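PDB 2ZWR: metallo-beta-lactamase superfamily protein from Thermus thermophilus, which binds two zinc ions in a metallo-beta-lactamase-type site and is probably a hydrolase, of unestablished substrate. Local coordinates for residues L120-H125 with L168-S173. Residues are numbered along the deposited sequence; the frame is centred on the assembly and turned at random.
Sequences LHLPGH and LKRLLS. With ZN (zinc ion), chain F; ZN (zinc ion), chain D.
Leu122 of the loop leaving strand 117-121 meets Leu171 and Arg170 near the end of helix 161-171, where the metallo-beta-lactamase fold, an alpha-beta/beta-alpha sandwich, lays a helix on one of its two sheets. On the buried, more closely covered side the contact is apolar: Leu122 CD1 approaches Leu171 CD1 at 4.4 Å, in loose van der Waals reach, and Leu122 also touches Ala131 on the adjoining strand. Branched leucines suit this layer because their methyls can meet between helix and sheet without leaving a polar group to satisfy.

The solvent-facing rim is formed by Arg170, whose side chain sets off toward the strand; bends at chi2 and chi3 bring its guanidinium beside His121 O. Leu122 CD2 lies over one face of that group, 3.8 Å from Arg170 NE and equally close to Arg170 CB, while Leu120 comes obliquely to its NH1 end. Arginine fits such a rim, since its flat group can rest on methyls and still offer N-H groups at its edge. One of these, on Arg170 NH2, makes a weak bond of 3.0 Å to His121 O, bent to 128° at the hydrogen. The stronger partner of NH2 is Glu110, which forms a salt bridge with it and also accepts from His121 N, tying arginine and strand end together.

The CB of His121 points away from the helix; its NE2 bonds to Pro127 O, and its ND1 holds a peripheral zinc. Farther along, the loop leads to His125, which shares one zinc of the dinuclear site, the probable active centre, with His54, His56, Asp144 and a water; His125 NE2 lies 2.1 Å from that zinc ion.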
ATOM      1  N   LEU A 120       4.976  -5.414   8.709  1.00 13.14           N
ATOM      2  CA  LEU A 120       4.327  -5.040   9.959  1.00 13.16           C
ATOM      3  C   LEU A 120       2.823  -5.153   9.757  1.00 12.78           C
ATOM      4  O   LEU A 120       2.268  -4.460   8.905  1.00 12.85           O
ATOM      5  CB  LEU A 120       4.680  -3.593  10.326  1.00 13.48           C
ATOM      6  CG  LEU A 120       6.000  -3.201  11.018  1.00 14.95           C
ATOM      7  CD1 LEU A 120       7.160  -4.106  10.672  1.00 14.54           C
ATOM      8  CD2 LEU A 120       6.356  -1.752  10.709  1.00 13.31           C
ATOM      9  N   HIS A 121       2.167  -6.028  10.514  1.00 11.90           N
ATOM     10  CA  HIS A 121       0.721  -6.097  10.475  1.00 11.53           C
ATOM     11  C   HIS A 121       0.144  -5.026  11.385  1.00 11.74           C
ATOM     12  O   HIS A 121       0.258  -5.102  12.614  1.00 11.36           O
ATOM     13  CB  HIS A 121       0.186  -7.482  10.865  1.00 11.42           C
ATOM     14  CG  HIS A 121      -1.305  -7.597  10.750  1.00 11.77           C
ATOM     15  ND1 HIS A 121      -2.102  -8.052  11.779  1.00 11.52           N
ATOM     16  CD2 HIS A 121      -2.148  -7.287   9.734  1.00 12.42           C
ATOM     17  CE1 HIS A 121      -3.367  -8.038  11.397  1.00 10.08           C
ATOM     18  NE2 HIS A 121      -3.425  -7.576  10.161  1.00 11.46           N
ATOM     19  N   LEU A 122      -0.496  -4.043  10.756  1.00 11.19           N
ATOM     20  CA  LEU A 122      -0.958  -2.851  11.422  1.00 10.93           C
ATOM     21  C   LEU A 122      -2.418  -2.583  11.051  1.00 10.79           C
ATOM     22  O   LEU A 122      -2.696  -1.695  10.253  1.00 11.28           O
ATOM     23  CB  LEU A 122      -0.065  -1.660  11.029  1.00 11.34           C
ATOM     24  CG  LEU A 122       1.423  -1.726  11.422  1.00 11.34           C
ATOM     25  CD1 LEU A 122       2.255  -0.683  10.685  1.00  9.62           C
ATOM     26  CD2 LEU A 122       1.610  -1.609  12.952  1.00 12.34           C
ATOM     27  N   PRO A 123      -3.362  -3.337  11.655  1.00 10.52           N
ATOM     28  CA  PRO A 123      -4.757  -3.263  11.254  1.00 10.20           C
ATOM     29  C   PRO A 123      -5.424  -2.006  11.831  1.00 10.07           C
ATOM     30  O   PRO A 123      -4.833  -1.301  12.645  1.00  9.80           O
ATOM     31  CB  PRO A 123      -5.363  -4.519  11.907  1.00  9.72           C
ATOM     32  CG  PRO A 123      -4.599  -4.653  13.180  1.00 10.05           C
ATOM     33  CD  PRO A 123      -3.178  -4.234  12.819  1.00 10.44           C
ATOM     34  N   GLY A 124      -6.663  -1.751  11.434  1.00 10.26           N
ATOM     35  CA  GLY A 124      -7.382  -0.600  11.936  1.00 10.40           C
ATOM     36  C   GLY A 124      -8.096   0.128  10.822  1.00 10.80           C
ATOM     37  O   GLY A 124      -9.293   0.389  10.919  1.00 11.01           O
ATOM     38  N   HIS A 125      -7.355   0.487   9.773  1.00 10.55           N
ATOM     39  CA  HIS A 125      -7.956   1.058   8.558  1.00 10.44           C
ATOM     40  C   HIS A 125      -8.622  -0.089   7.770  1.00 10.68           C
ATOM     41  O   HIS A 125      -9.687   0.088   7.163  1.00 10.70           O
ATOM     42  CB  HIS A 125      -6.893   1.798   7.739  1.00 10.51           C
ATOM     43  CG  HIS A 125      -7.391   2.371   6.446  1.00 10.91           C
ATOM     44  ND1 HIS A 125      -8.105   3.545   6.377  1.00 11.98           N
ATOM     45  CD2 HIS A 125      -7.252   1.941   5.171  1.00 12.00           C
ATOM     46  CE1 HIS A 125      -8.401   3.808   5.116  1.00 13.32           C
ATOM     47  NE2 HIS A 125      -7.892   2.852   4.362  1.00 12.42           N
ATOM     48  N   LEU A 168      -0.946   2.847  15.114  1.00 16.63           N
ATOM     49  CA  LEU A 168      -0.212   4.103  14.964  1.00 17.69           C
ATOM     50  C   LEU A 168       0.850   4.247  16.049  1.00 18.16           C
ATOM     51  O   LEU A 168       1.949   4.734  15.780  1.00 18.39           O
ATOM     52  CB  LEU A 168      -1.165   5.300  14.964  1.00 17.74           C
ATOM     53  CG  LEU A 168      -2.074   5.502  13.742  1.00 18.72           C
ATOM     54  CD1 LEU A 168      -3.200   6.476  14.079  1.00 19.64           C
ATOM     55  CD2 LEU A 168      -1.300   5.973  12.513  1.00 18.04           C
ATOM     56  N   LYS A 169       0.514   3.811  17.266  1.00 18.68           N
ATOM     57  CA  LYS A 169       1.462   3.766  18.377  1.00 19.41           C
ATOM     58  C   LYS A 169       2.664   2.893  18.028  1.00 19.16           C
ATOM     59  O   LYS A 169       3.804   3.278  18.270  1.00 18.91           O
ATOM     60  CB  LYS A 169       0.770   3.258  19.649  1.00 19.75           C
ATOM     61  CG  LYS A 169       1.520   3.584  20.936  1.00 22.12           C
ATOM     62  N   ARG A 170       2.399   1.725  17.444  1.00 19.55           N
ATOM     63  CA  ARG A 170       3.447   0.834  16.941  1.00 19.82           C
ATOM     64  C   ARG A 170       4.320   1.500  15.873  1.00 19.52           C
ATOM     65  O   ARG A 170       5.550   1.419  15.928  1.00 19.20           O
ATOM     66  CB  ARG A 170       2.816  -0.431  16.366  1.00 20.30           C
ATOM     67  CG  ARG A 170       2.804  -1.614  17.302  1.00 22.00           C
ATOM     68  CD  ARG A 170       3.736  -2.698  16.771  1.00 25.09           C
ATOM     69  NE  ARG A 170       3.021  -3.592  15.864  1.00 24.71           N
ATOM     70  CZ  ARG A 170       3.596  -4.428  15.002  1.00 25.33           C
ATOM     71  NH1 ARG A 170       4.920  -4.510  14.898  1.00 24.48           N
ATOM     72  NH2 ARG A 170       2.830  -5.191  14.236  1.00 24.32           N
ATOM     73  N   LEU A 171       3.671   2.148  14.904  1.00 19.13           N
ATOM     74  CA  LEU A 171       4.367   2.819  13.809  1.00 18.97           C
ATOM     75  C   LEU A 171       5.266   3.948  14.319  1.00 18.96           C
ATOM     76  O   LEU A 171       6.420   4.055  13.926  1.00 18.84           O
ATOM     77  CB  LEU A 171       3.376   3.344  12.763  1.00 18.46           C
ATOM     78  CG  LEU A 171       3.955   3.921  11.456  1.00 19.18           C
ATOM     79  CD1 LEU A 171       4.780   2.884  10.703  1.00 18.10           C
ATOM     80  CD2 LEU A 171       2.838   4.503  10.553  1.00 18.22           C
ATOM     81  N   LEU A 172       4.734   4.765  15.217  1.00 19.72           N
ATOM     82  CA  LEU A 172       5.463   5.916  15.751  1.00 20.52           C
ATOM     83  C   LEU A 172       6.590   5.563  16.728  1.00 20.71           C
ATOM     84  O   LEU A 172       7.270   6.456  17.231  1.00 21.12           O
ATOM     85  CB  LEU A 172       4.486   6.919  16.386  1.00 20.98           C
ATOM     86  CG  LEU A 172       3.885   8.016  15.491  1.00 21.30           C
ATOM     87  CD1 LEU A 172       4.968   8.959  14.943  1.00 20.75           C
ATOM     88  CD2 LEU A 172       3.047   7.438  14.358  1.00 21.27           C
ATOM     89  N   SER A 173       6.792   4.271  16.980  1.00 20.90           N
ATOM     90  CA  SER A 173       7.913   3.802  17.793  1.00 21.14           C
ATOM     91  C   SER A 173       9.151   3.467  16.938  1.00 21.00           C
ATOM     92  O   SER A 173      10.245   3.231  17.472  1.00 21.36           O
ATOM     93  CB  SER A 173       7.490   2.609  18.659  1.00 21.45           C
ATOM     94  OG  SER A 173       7.602   1.383  17.949  1.00 23.10           O
TER
HETATM   95 ZN    ZN F 211      -1.259  -8.821  13.605  1.00 21.78          ZN
HETATM   96 ZN    ZN D 209      -7.745   2.300   2.330  1.00 11.09          ZN
HETATM   97  O   HOH W   1      -8.112   3.456   0.648  1.00 14.02           O